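L-hydantoinase (PDB 1GKR) hydrolyses the ring amide of 5-substituted hydantoins, favouring aryl over alkyl derivatives, as a zinc-dependent homotetramer whose stereoselectivity depends on the substrate. Local coordinates at residues P54-E59 with E362-K367; H260-P265 with I306-S311; Q266-T271 with R296-L301; K283-V288 with A331-L336. All coordinates share one frame; numbering follows the deposited sequence.

Interaction 1 (P54-E59 with E362-K367)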
loop_
_atom_site.group_PDB
_atom_site.type_symbol
_atom_site.label_atom_id
_atom_site.label_comp_id
_atom_site.label_asym_id
_atom_site.label_seq_id
_atom_site.Cartn_x
_atom_site.Cartn_y
_atom_site.Cartn_z
ATOM N N PRO A 54 -28.726 0.547 25.232
ATOM C CA PRO A 54 -29.370 -0.724 24.888
ATOM C C PRO A 54 -28.645 -1.853 25.604
ATOM O O PRO A 54 -27.477 -1.702 25.982
ATOM C CB PRO A 54 -29.190 -0.810 23.371
ATOM C CG PRO A 54 -29.008 0.623 22.961
ATOM C CD PRO A 54 -28.125 1.163 24.038
ATOM N N GLY A 55 -29.336 -2.971 25.798
ATOM C CA GLY A 55 -28.702 -4.091 26.451
ATOM C C GLY A 55 -27.496 -4.504 25.627
ATOM O O GLY A 55 -27.513 -4.421 24.397
ATOM N N VAL A 56 -26.434 -4.934 26.294
ATOM C CA VAL A 56 -25.241 -5.366 25.583
ATOM C C VAL A 56 -25.503 -6.691 24.876
ATOM O O VAL A 56 -26.150 -7.576 25.435
ATOM C CB VAL A 56 -24.074 -5.562 26.544
ATOM C CG1 VAL A 56 -22.946 -6.306 25.844
ATOM C CG2 VAL A 56 -23.607 -4.200 27.047
ATOM N N VAL A 57 -25.021 -6.813 23.644
ATOM C CA VAL A 57 -25.178 -8.031 22.866
ATOM C C VAL A 57 -23.794 -8.653 22.749
ATOM O O VAL A 57 -22.944 -8.142 22.025
ATOM C CB VAL A 57 -25.729 -7.738 21.444
ATOM C CG1 VAL A 57 -25.674 -8.990 20.587
ATOM C CG2 VAL A 57 -27.167 -7.241 21.540
ATOM N N ASP A 58 -23.563 -9.745 23.473
ATOM C CA ASP A 58 -22.267 -10.409 23.439
ATOM C C ASP A 58 -22.298 -11.610 22.489
ATOM O O ASP A 58 -22.968 -12.609 22.746
ATOM C CB ASP A 58 -21.865 -10.850 24.839
ATOM C CG ASP A 58 -20.404 -11.178 24.929
ATOM O OD1 ASP A 58 -19.867 -11.700 23.937
ATOM O OD2 ASP A 58 -19.785 -10.924 25.979
ATOM N N GLU A 59 -21.563 -11.485 21.388
ATOM C CA GLU A 59 -21.485 -12.500 20.335
ATOM C C GLU A 59 -20.490 -13.610 20.626
ATOM O O GLU A 59 -20.358 -14.547 19.835
ATOM C CB GLU A 59 -21.051 -11.843 19.021
ATOM C CG GLU A 59 -19.642 -11.260 19.120
ATOM C CD GLU A 59 -19.199 -10.499 17.882
ATOM O OE1 GLU A 59 -20.073 -10.059 17.104
ATOM O OE2 GLU A 59 -17.970 -10.325 17.700
ATOM N N GLU A 362 -21.704 1.360 20.230
ATOM C CA GLU A 362 -21.574 0.894 18.860
ATOM C C GLU A 362 -20.930 -0.483 18.779
ATOM O O GLU A 362 -21.435 -1.370 18.076
ATOM C CB GLU A 362 -20.747 1.877 18.034
ATOM C CG GLU A 362 -20.730 1.535 16.560
ATOM C CD GLU A 362 -19.793 2.410 15.759
ATOM O OE1 GLU A 362 -18.656 2.639 16.235
ATOM O OE2 GLU A 362 -20.186 2.852 14.654
ATOM N N VAL A 363 -19.821 -0.662 19.498
ATOM C CA VAL A 363 -19.104 -1.936 19.468
ATOM C C VAL A 363 -19.660 -3.043 20.388
ATOM O O VAL A 363 -19.374 -4.230 20.175
ATOM C CB VAL A 363 -17.616 -1.737 19.808
ATOM C CG1 VAL A 363 -17.000 -0.719 18.891
ATOM C CG2 VAL A 363 -17.473 -1.312 21.238
ATOM N N MET A 364 -20.444 -2.663 21.399
ATOM C CA MET A 364 -20.998 -3.639 22.328
ATOM C C MET A 364 -22.470 -3.925 22.131
ATOM O O MET A 364 -22.985 -4.888 22.705
ATOM C CB MET A 364 -20.760 -3.212 23.782
ATOM C CG MET A 364 -19.311 -3.274 24.160
ATOM S SD MET A 364 -18.981 -2.971 25.883
ATOM C CE MET A 364 -19.107 -4.626 26.542
ATOM N N CYS A 365 -23.151 -3.106 21.329
ATOM C CA CYS A 365 -24.574 -3.310 21.097
ATOM C C CYS A 365 -24.969 -3.315 19.632
ATOM O O CYS A 365 -25.459 -4.314 19.114
ATOM C CB CYS A 365 -25.390 -2.228 21.806
ATOM S SG CYS A 365 -24.949 -1.948 23.537
ATOM N N GLU A 366 -24.752 -2.191 18.965
ATOM C CA GLU A 366 -25.140 -2.054 17.572
ATOM C C GLU A 366 -24.499 -2.985 16.551
ATOM O O GLU A 366 -25.208 -3.778 15.926
ATOM C CB GLU A 366 -24.955 -0.601 17.141
ATOM C CG GLU A 366 -26.068 0.304 17.631
ATOM C CD GLU A 366 -25.724 1.780 17.545
ATOM O OE1 GLU A 366 -25.010 2.161 16.591
ATOM O OE2 GLU A 366 -26.189 2.550 18.424
ATOM N N LYS A 367 -23.181 -2.902 16.371
ATOM C CA LYS A 367 -22.526 -3.741 15.379
ATOM C C LYS A 367 -22.748 -5.242 15.577
ATOM O O LYS A 367 -23.089 -5.960 14.626
ATOM C CB LYS A 367 -21.030 -3.419 15.307
ATOM C CG LYS A 367 -20.651 -2.552 14.114
ATOM C CD LYS A 367 -19.293 -1.877 14.331
ATOM C CE LYS A 367 -18.843 -1.116 13.088
ATOM N NZ LYS A 367 -19.969 -0.305 12.534
#

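Interaction 2 (H260-P265 with I306-S311)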
loop_
_atom_site.group_PDB
_atom_site.type_symbol
_atom_site.label_atom_id
_atom_site.label_comp_id
_atom_site.label_asym_id
_atom_site.label_seq_id
_atom_site.Cartn_x
_atom_site.Cartn_y
_atom_site.Cartn_z
ATOM N N HIS A 260 -14.753 -8.269 9.437
ATOM C CA HIS A 260 -14.796 -7.425 10.625
ATOM C C HIS A 260 -13.892 -7.886 11.740
ATOM O O HIS A 260 -13.532 -9.057 11.834
ATOM C CB HIS A 260 -16.219 -7.366 11.115
ATOM C CG HIS A 260 -17.186 -7.157 10.009
ATOM N ND1 HIS A 260 -17.701 -5.919 9.700
ATOM C CD2 HIS A 260 -17.632 -8.003 9.052
ATOM C CE1 HIS A 260 -18.421 -6.010 8.598
ATOM N NE2 HIS A 260 -18.393 -7.265 8.184
ATOM N N CYS A 261 -13.551 -6.959 12.619
ATOM C CA CYS A 261 -12.649 -7.288 13.700
ATOM C C CYS A 261 -13.262 -7.275 15.093
ATOM O O CYS A 261 -13.926 -6.317 15.501
ATOM C CB CYS A 261 -11.477 -6.338 13.649
ATOM S SG CYS A 261 -10.385 -6.564 14.990
ATOM N N GLU A 262 -13.043 -8.355 15.823
ATOM C CA GLU A 262 -13.545 -8.445 17.180
ATOM C C GLU A 262 -12.380 -8.514 18.145
ATOM O O GLU A 262 -11.363 -9.146 17.855
ATOM C CB GLU A 262 -14.382 -9.710 17.392
ATOM C CG GLU A 262 -14.890 -9.845 18.831
ATOM C CD GLU A 262 -15.134 -11.277 19.270
ATOM O OE1 GLU A 262 -14.168 -12.041 19.485
ATOM O OE2 GLU A 262 -16.306 -11.646 19.405
ATOM N N SER A 263 -12.510 -7.832 19.275
ATOM C CA SER A 263 -11.503 -7.940 20.311
ATOM C C SER A 263 -12.313 -7.980 21.588
ATOM O O SER A 263 -13.539 -8.013 21.530
ATOM C CB SER A 263 -10.540 -6.773 20.323
ATOM O OG SER A 263 -9.461 -7.099 21.177
ATOM N N GLY A 264 -11.664 -7.981 22.741
ATOM C CA GLY A 264 -12.443 -8.056 23.958
ATOM C C GLY A 264 -11.784 -7.416 25.146
ATOM O O GLY A 264 -10.582 -7.135 25.133
ATOM N N PRO A 265 -12.554 -7.198 26.214
ATOM C CA PRO A 265 -12.018 -6.572 27.421
ATOM C C PRO A 265 -10.773 -7.219 28.011
ATOM O O PRO A 265 -10.017 -6.548 28.696
ATOM C CB PRO A 265 -13.218 -6.552 28.369
ATOM C CG PRO A 265 -14.109 -7.639 27.864
ATOM C CD PRO A 265 -13.966 -7.579 26.377
ATOM N N ILE A 306 -11.828 -1.219 15.556
ATOM C CA ILE A 306 -12.290 -2.441 16.177
ATOM C C ILE A 306 -13.806 -2.451 16.075
ATOM O O ILE A 306 -14.479 -1.637 16.681
ATOM C CB ILE A 306 -11.817 -2.496 17.619
ATOM C CG1 ILE A 306 -10.288 -2.612 17.612
ATOM C CG2 ILE A 306 -12.487 -3.639 18.341
ATOM C CD1 ILE A 306 -9.670 -2.823 18.955
ATOM N N ASP A 307 -14.338 -3.380 15.299
ATOM C CA ASP A 307 -15.772 -3.455 15.063
ATOM C C ASP A 307 -16.668 -3.916 16.196
ATOM O O ASP A 307 -17.733 -3.338 16.409
ATOM C CB ASP A 307 -16.021 -4.316 13.832
ATOM C CG ASP A 307 -15.290 -3.791 12.628
ATOM O OD1 ASP A 307 -15.681 -2.699 12.170
ATOM O OD2 ASP A 307 -14.324 -4.444 12.158
ATOM N N THR A 308 -16.263 -4.957 16.913
ATOM C CA THR A 308 -17.077 -5.459 18.014
ATOM C C THR A 308 -16.235 -5.900 19.196
ATOM O O THR A 308 -15.038 -6.163 19.081
ATOM C CB THR A 308 -17.912 -6.686 17.599
ATOM O OG1 THR A 308 -17.023 -7.768 17.300
ATOM C CG2 THR A 308 -18.774 -6.382 16.383
ATOM N N LEU A 309 -16.888 -5.995 20.341
ATOM C CA LEU A 309 -16.238 -6.437 21.558
ATOM C C LEU A 309 -17.027 -7.657 22.043
ATOM O O LEU A 309 -18.262 -7.645 22.081
ATOM C CB LEU A 309 -16.264 -5.312 22.585
ATOM C CG LEU A 309 -14.930 -4.694 23.015
ATOM C CD1 LEU A 309 -13.984 -4.585 21.852
ATOM C CD2 LEU A 309 -15.184 -3.327 23.634
ATOM N N GLY A 310 -16.317 -8.727 22.367
ATOM C CA GLY A 310 -16.967 -9.937 22.849
ATOM C C GLY A 310 -16.181 -10.390 24.059
ATOM O O GLY A 310 -14.963 -10.261 24.072
ATOM N N SER A 311 -16.848 -10.924 25.071
ATOM C CA SER A 311 -16.136 -11.329 26.283
ATOM C C SER A 311 -15.295 -12.593 26.170
ATOM O O SER A 311 -14.197 -12.679 26.731
ATOM C CB SER A 311 -17.134 -11.513 27.422
ATOM O OG SER A 311 -18.028 -12.564 27.104
HETATM O O HOH W 1 -18.158 -3.210 10.682
#

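Interaction 3 (Q266-T271 with R296-L301)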
loop_
_atom_site.group_PDB
_atom_site.type_symbol
_atom_site.label_atom_id
_atom_site.label_comp_id
_atom_site.label_asym_id
_atom_site.label_seq_id
_atom_site.Cartn_x
_atom_site.Cartn_y
_atom_site.Cartn_z
ATOM N N GLN A 266 -10.539 -8.500 27.740
ATOM C CA GLN A 266 -9.338 -9.169 28.268
ATOM C C GLN A 266 -8.078 -8.624 27.618
ATOM O O GLN A 266 -7.022 -8.567 28.244
ATOM C CB GLN A 266 -9.338 -10.675 27.991
ATOM C CG GLN A 266 -10.678 -11.267 27.766
ATOM C CD GLN A 266 -11.132 -11.119 26.345
ATOM O OE1 GLN A 266 -10.941 -12.013 25.528
ATOM N NE2 GLN A 266 -11.734 -9.980 26.037
ATOM N N TYR A 267 -8.187 -8.259 26.348
ATOM C CA TYR A 267 -7.043 -7.759 25.612
ATOM C C TYR A 267 -6.815 -6.280 25.828
ATOM O O TYR A 267 -5.692 -5.802 25.683
ATOM C CB TYR A 267 -7.220 -8.059 24.127
ATOM C CG TYR A 267 -7.252 -9.534 23.847
ATOM C CD1 TYR A 267 -6.109 -10.315 24.015
ATOM C CD2 TYR A 267 -8.434 -10.164 23.459
ATOM C CE1 TYR A 267 -6.140 -11.690 23.808
ATOM C CE2 TYR A 267 -8.482 -11.542 23.250
ATOM C CZ TYR A 267 -7.331 -12.298 23.425
ATOM O OH TYR A 267 -7.369 -13.662 23.226
ATOM N N LEU A 268 -7.874 -5.556 26.179
ATOM C CA LEU A 268 -7.759 -4.118 26.410
ATOM C C LEU A 268 -7.386 -3.775 27.850
ATOM O O LEU A 268 -6.626 -2.837 28.085
ATOM C CB LEU A 268 -9.071 -3.413 26.053
ATOM C CG LEU A 268 -9.451 -3.436 24.572
ATOM C CD1 LEU A 268 -10.843 -2.892 24.382
ATOM C CD2 LEU A 268 -8.466 -2.619 23.793
ATOM N N ASN A 269 -7.901 -4.551 28.801
ATOM C CA ASN A 269 -7.660 -4.307 30.219
ATOM C C ASN A 269 -6.591 -5.142 30.904
ATOM O O ASN A 269 -6.458 -5.083 32.125
ATOM C CB ASN A 269 -8.973 -4.452 30.976
ATOM C CG ASN A 269 -10.014 -3.477 30.493
ATOM O OD1 ASN A 269 -9.952 -2.289 30.803
ATOM N ND2 ASN A 269 -10.968 -3.964 29.705
ATOM N N ILE A 270 -5.837 -5.927 30.141
ATOM C CA ILE A 270 -4.776 -6.739 30.730
ATOM C C ILE A 270 -3.561 -6.654 29.836
ATOM O O ILE A 270 -3.673 -6.525 28.618
ATOM C CB ILE A 270 -5.172 -8.206 30.871
ATOM C CG1 ILE A 270 -6.471 -8.321 31.654
ATOM C CG2 ILE A 270 -4.097 -8.959 31.624
ATOM C CD1 ILE A 270 -6.987 -9.725 31.710
ATOM N N THR A 271 -2.393 -6.745 30.449
ATOM C CA THR A 271 -1.141 -6.631 29.726
ATOM C C THR A 271 -0.199 -7.725 30.139
ATOM O O THR A 271 -0.385 -8.330 31.189
ATOM C CB THR A 271 -0.523 -5.273 30.037
ATOM O OG1 THR A 271 -1.019 -4.326 29.093
ATOM C CG2 THR A 271 0.967 -5.315 30.003
ATOM N N ARG A 296 -1.843 1.045 21.541
ATOM C CA ARG A 296 -2.349 1.088 20.173
ATOM C C ARG A 296 -3.785 0.593 20.114
ATOM O O ARG A 296 -4.653 1.232 19.525
ATOM C CB ARG A 296 -1.493 0.206 19.276
ATOM C CG ARG A 296 -0.164 0.790 18.878
ATOM C CD ARG A 296 -0.272 1.413 17.495
ATOM N NE ARG A 296 -0.392 0.430 16.413
ATOM C CZ ARG A 296 0.449 -0.591 16.227
ATOM N NH1 ARG A 296 1.475 -0.781 17.057
ATOM N NH2 ARG A 296 0.280 -1.411 15.196
ATOM N N LEU A 297 -4.019 -0.561 20.718
ATOM C CA LEU A 297 -5.339 -1.170 20.745
ATOM C C LEU A 297 -6.399 -0.181 21.203
ATOM O O LEU A 297 -7.458 -0.056 20.571
ATOM C CB LEU A 297 -5.324 -2.370 21.685
ATOM C CG LEU A 297 -5.638 -3.758 21.132
ATOM C CD1 LEU A 297 -4.981 -3.984 19.791
ATOM C CD2 LEU A 297 -5.156 -4.782 22.148
ATOM N N TRP A 298 -6.115 0.526 22.296
ATOM C CA TRP A 298 -7.066 1.497 22.827
ATOM C C TRP A 298 -7.354 2.643 21.865
ATOM O O TRP A 298 -8.470 3.169 21.842
ATOM C CB TRP A 298 -6.587 2.055 24.155
ATOM C CG TRP A 298 -6.968 1.213 25.331
ATOM C CD1 TRP A 298 -6.150 0.377 26.055
ATOM C CD2 TRP A 298 -8.244 1.175 25.975
ATOM N NE1 TRP A 298 -6.839 -0.165 27.112
ATOM C CE2 TRP A 298 -8.125 0.305 27.090
ATOM C CE3 TRP A 298 -9.477 1.795 25.721
ATOM C CZ2 TRP A 298 -9.195 0.039 27.953
ATOM C CZ3 TRP A 298 -10.544 1.533 26.577
ATOM C CH2 TRP A 298 -10.394 0.660 27.684
ATOM N N GLU A 299 -6.356 3.036 21.082
ATOM C CA GLU A 299 -6.554 4.100 20.106
ATOM C C GLU A 299 -7.449 3.573 18.991
ATOM O O GLU A 299 -8.411 4.212 18.577
ATOM C CB GLU A 299 -5.227 4.530 19.507
ATOM C CG GLU A 299 -4.388 5.415 20.392
ATOM C CD GLU A 299 -3.037 5.722 19.766
ATOM O OE1 GLU A 299 -3.005 6.020 18.545
ATOM O OE2 GLU A 299 -2.016 5.669 20.492
ATOM N N GLN A 300 -7.124 2.384 18.513
ATOM C CA GLN A 300 -7.894 1.778 17.448
ATOM C C GLN A 300 -9.354 1.621 17.847
ATOM O O GLN A 300 -10.252 1.778 17.019
ATOM C CB GLN A 300 -7.288 0.424 17.094
ATOM C CG GLN A 300 -5.823 0.514 16.733
ATOM C CD GLN A 300 -5.267 -0.811 16.296
ATOM O OE1 GLN A 300 -5.404 -1.814 17.001
ATOM N NE2 GLN A 300 -4.625 -0.830 15.137
ATOM N N LEU A 301 -9.586 1.325 19.122
ATOM C CA LEU A 301 -10.942 1.135 19.615
ATOM C C LEU A 301 -11.743 2.421 19.472
ATOM O O LEU A 301 -12.768 2.456 18.799
ATOM C CB LEU A 301 -10.917 0.714 21.085
ATOM C CG LEU A 301 -12.040 -0.153 21.663
ATOM C CD1 LEU A 301 -12.328 0.324 23.070
ATOM C CD2 LEU A 301 -13.286 -0.086 20.824
#

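Interaction 4 (K283-V288 with A331-L336)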
loop_
_atom_site.group_PDB
_atom_site.type_symbol
_atom_site.label_atom_id
_atom_site.label_comp_id
_atom_site.label_asym_id
_atom_site.label_seq_id
_atom_site.Cartn_x
_atom_site.Cartn_y
_atom_site.Cartn_z
ATOM N N LYS A 283 -4.228 -16.711 31.214
ATOM C CA LYS A 283 -3.843 -17.522 30.071
ATOM C C LYS A 283 -5.041 -17.721 29.176
ATOM O O LYS A 283 -5.980 -18.439 29.526
ATOM C CB LYS A 283 -3.322 -18.882 30.504
ATOM C CG LYS A 283 -2.800 -19.674 29.335
ATOM C CD LYS A 283 -2.279 -21.017 29.764
ATOM C CE LYS A 283 -1.917 -21.858 28.565
ATOM N NZ LYS A 283 -1.531 -23.217 28.989
ATOM N N VAL A 284 -5.001 -17.092 28.011
ATOM C CA VAL A 284 -6.101 -17.187 27.074
ATOM C C VAL A 284 -5.505 -17.336 25.662
ATOM O O VAL A 284 -4.296 -17.188 25.485
ATOM C CB VAL A 284 -6.976 -15.922 27.244
ATOM C CG1 VAL A 284 -6.388 -14.784 26.481
ATOM C CG2 VAL A 284 -8.410 -16.211 26.861
ATOM N N ALA A 285 -6.316 -17.665 24.661
ATOM C CA ALA A 285 -5.776 -17.820 23.301
ATOM C C ALA A 285 -6.641 -17.104 22.302
ATOM O O ALA A 285 -7.844 -17.367 22.230
ATOM C CB ALA A 285 -5.700 -19.266 22.922
ATOM N N PRO A 286 -6.047 -16.198 21.507
ATOM C CA PRO A 286 -4.633 -15.801 21.477
ATOM C C PRO A 286 -4.190 -15.170 22.787
ATOM O O PRO A 286 -5.006 -14.645 23.541
ATOM C CB PRO A 286 -4.572 -14.772 20.354
ATOM C CG PRO A 286 -5.768 -15.036 19.562
ATOM C CD PRO A 286 -6.814 -15.378 20.571
ATOM N N PRO A 287 -2.876 -15.177 23.050
ATOM C CA PRO A 287 -2.294 -14.611 24.270
ATOM C C PRO A 287 -2.517 -13.110 24.401
ATOM O O PRO A 287 -2.676 -12.399 23.398
ATOM C CB PRO A 287 -0.809 -14.926 24.122
ATOM C CG PRO A 287 -0.777 -16.099 23.201
ATOM C CD PRO A 287 -1.826 -15.754 22.196
ATOM N N VAL A 288 -2.538 -12.634 25.642
ATOM C CA VAL A 288 -2.667 -11.210 25.895
ATOM C C VAL A 288 -1.312 -10.680 25.461
ATOM O O VAL A 288 -0.289 -11.334 25.668
ATOM C CB VAL A 288 -2.879 -10.928 27.376
ATOM C CG1 VAL A 288 -2.754 -9.448 27.651
ATOM C CG2 VAL A 288 -4.250 -11.410 27.781
ATOM N N ALA A 331 -2.068 -25.541 32.467
ATOM C CA ALA A 331 -3.247 -24.755 32.775
ATOM C C ALA A 331 -4.010 -24.601 31.464
ATOM O O ALA A 331 -3.400 -24.483 30.394
ATOM C CB ALA A 331 -2.838 -23.403 33.327
ATOM N N GLY A 332 -5.338 -24.628 31.536
ATOM C CA GLY A 332 -6.130 -24.478 30.325
ATOM C C GLY A 332 -6.402 -23.027 29.972
ATOM O O GLY A 332 -6.268 -22.139 30.806
ATOM N N ASN A 333 -6.789 -22.784 28.728
ATOM C CA ASN A 333 -7.086 -21.426 28.282
ATOM C C ASN A 333 -8.506 -20.993 28.636
ATOM O O ASN A 333 -9.431 -21.812 28.674
ATOM C CB ASN A 333 -6.912 -21.302 26.763
ATOM C CG ASN A 333 -5.495 -21.588 26.313
ATOM O OD1 ASN A 333 -4.534 -21.345 27.050
ATOM N ND2 ASN A 333 -5.353 -22.089 25.091
ATOM N N GLY A 334 -8.682 -19.705 28.888
ATOM C CA GLY A 334 -10.012 -19.229 29.186
ATOM C C GLY A 334 -10.089 -18.263 30.336
ATOM O O GLY A 334 -9.205 -18.217 31.184
ATOM N N ALA A 335 -11.159 -17.482 30.357
ATOM C CA ALA A 335 -11.373 -16.523 31.422
ATOM C C ALA A 335 -12.837 -16.170 31.426
ATOM O O ALA A 335 -13.436 -16.077 30.365
ATOM C CB ALA A 335 -10.545 -15.283 31.186
ATOM N N LEU A 336 -13.416 -16.003 32.613
ATOM C CA LEU A 336 -14.822 -15.614 32.725
ATOM C C LEU A 336 -14.848 -14.138 32.371
ATOM O O LEU A 336 -13.831 -13.463 32.495
ATOM C CB LEU A 336 -15.331 -15.819 34.153
ATOM C CG LEU A 336 -15.276 -17.261 34.661
ATOM C CD1 LEU A 336 -15.818 -17.332 36.067
ATOM C CD2 LEU A 336 -16.106 -18.153 33.771
#

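Interaction 1 (P54-E59 with E362-K367)
Met-364 and Cys-365, on helix 357-372, lie across the strand around Val-56 and Val-57. This is a helix packed on one strand of the amidohydrolase TIM barrel; the two short axes cross at 85° and come within 6.1 Å. Along the helix, Glu-362 opens a wide pi-type turn, and the first real touch comes at Met-364. Its carbonyl O accepts the backbone N-H of Val-57 at 3.0 Å, with N approaching nearly along the C=O axis (161°). Pro-368, four residues on, has no N-H to offer this carbonyl, which is consistent with its turning to the strand. Val-56 adds apolar packing around this bond. Its CG1, anti to the backbone N (chi1 167°), reaches the Met-364 side chain, 4.2 Å from CE. Cys-365 comes next and is buried against Pro-54 and Gly-55, earlier along the same strand. Its SG lies beside two carbonyl oxygens, 3.5 Å from Pro-54 O and 3.7 Å from Gly-55 O, while its CB meets Pro-54 CB at 4.3 Å. The CB of Glu-366 points away from the strand; its OE1 bonds to Ser-14 OG. At Lys-367 the pi-type turn closes: its backbone N bonds to Glu-362 O at 2.9 Å.

Interaction 2 (H260-P265 with I306-S311)
Cys-261 and Asp-307 meet by a backbone-to-carboxylate bond: the Cys-261 N-H points almost straight (169°) at Asp-307 OD2, 2.7 Å away, and meets that oxygen's anti lone pair. Asp-307 CG, anti to its carbonyl carbon (chi1 -56°), brings OD2 there. The other oxygen, OD1, accepts from a water that lies 2.9 Å from His-260 ND1, in the plane of the ring; that ring's NE2 bonds to Asp-258. A leucine in place of Asp-307 would probably leave the Cys-261 N-H without its acceptor and the water without its carboxylate partner. Parallel-strand bonds carry the rest: Thr-308 N to Cys-261 O (3.1 Å), Ser-263 N to Thr-308 O (3.0 Å) and Gly-310 N to Ser-263 O (3.0 Å). Among side chains, Glu-262 and Thr-308 share one face, where Thr-308 OG1 packs on Glu-262 CB and CG and bonds onward to Glu-59. Ser-263 and Leu-309 take the other face; Leu-309 CD1 folds to 3.5 Å from Ser-263 O. Glu-262 OE1 bonds to ND1 of the zinc ligand His-60 and to the backbone N of His-239, making it a second-shell residue. These are neighbouring parallel strands of a TIM barrel, with the metal centre's supports on their inner face.

Interaction 3 (Q266-T271 with R296-L301)
Leu-268 fits against Leu-297, Trp-298 and Leu-301 of helix 291-303. That helix belongs to the β/α connection of the TIM barrel that runs between strands 259-263 and 308-309, and Leu-268 ends the short helix that follows the first of them. From CB outward, the leucine begins over one face of the indole, near its rim, with CB 3.9 Å from Trp-298 CZ2. With CG anti to the carbonyl carbon (chi1 -66°) the branch point lies toward helix 291-303, and there the two methyls part. CD2 sits squarely above the five-membered ring, a CH-pi contact at 4.2 Å from the centroid, and also meets Leu-297 CB at 3.8 Å. CD1 goes to Leu-301 CD1, again at 3.8 Å. The same residue holds the indole by its backbone: Trp-298 NE1 donates to Leu-268 O at 2.9 Å. The bond is bent (134° at the hydrogen), with the donor above the carbonyl plane. A phenylalanine in place of Trp-298 would probably leave Leu-268 O without this donor and take away the five-membered ring under Leu-268 CD2. Outside the pair, Arg-354 makes a cation-pi contact with the indole. Next door, Tyr-267 O lies against Leu-297 CD2, while Asn-269 ND2 bonds back to Pro-265 O. The Asn-269 amide stands 80° to the ring plane, its OD1 at the indole edge, 3.8 Å from Trp-298 CZ2.

Interaction 4 (K283-V288 with A331-L336)
Lys-283 joins the two loops twice, once through each end of the residue. Its side chain runs fully extended, CG anti to the backbone N (chi1 -175°), and carries NZ to Ala-331 O at 2.7 Å. Its own carbonyl accepts the N-H of Gly-334 at 3.1 Å, in the carbonyl plane. The same O receives a CA-H...O contact from Asn-333 CA at 3.4 Å. Between these grips, Asn-333 lies obliquely across the lysine, its OD1 against the methylenes CG to CE, while its ND2 is 3.6 Å from Ala-285 CB. Val-284 completes the inner layer with CG2, 4.0 Å from Gly-334 N. Both segments are irregular loops of the TIM barrel, and the first brings Val-284 and Ala-285 up to the two-zinc site: the Val-284 side chain is about 4 Å from that of the zinc ligand Asp-312, and the Ala-285 side chain about 4 Å from that of the zinc ligand His-183. A second layer fixes these pieces. Val-328 O is another acceptor for Lys-283 NZ, and Tyr-208 gives the lysine a cation-pi partner while its OH bonds to Val-284 O. Lys-321 NZ bonds to the carbonyls of Gly-332 and Gly-334. At the backbone angles of Gly-334 a side chain would probably collide with Asn-333 O. On the other loop, the Ala-285 to Pro-286 peptide is cis.

Interaction 2 is the hub: its centre lies 10 Å from those of interactions 1 and 3. Interaction 1 meets it through Asp-58 OD2 and Ser-311 OG, 2.7 Å apart and probably hydrogen-bonded, and through Lys-367, whose CD packs on Asp-307 O. Interaction 3 adjoins it along the chain: strand 259-263 runs on into helix 265-268 and helix 291-303 leads into strand 308-309, and Ile-306 CD1 lies 3.9 Å from Leu-297 O. Interaction 4 ties to interaction 3 by a probable bond of Tyr-267 OH to Pro-286 O (2.6 Å). Interactions 2, 3 and 4 all approach the zinc ions, with side-chain-to-metal distances of about 7 Å for Glu-262, 7 Å for Tyr-267 and 6 Å for Ala-285.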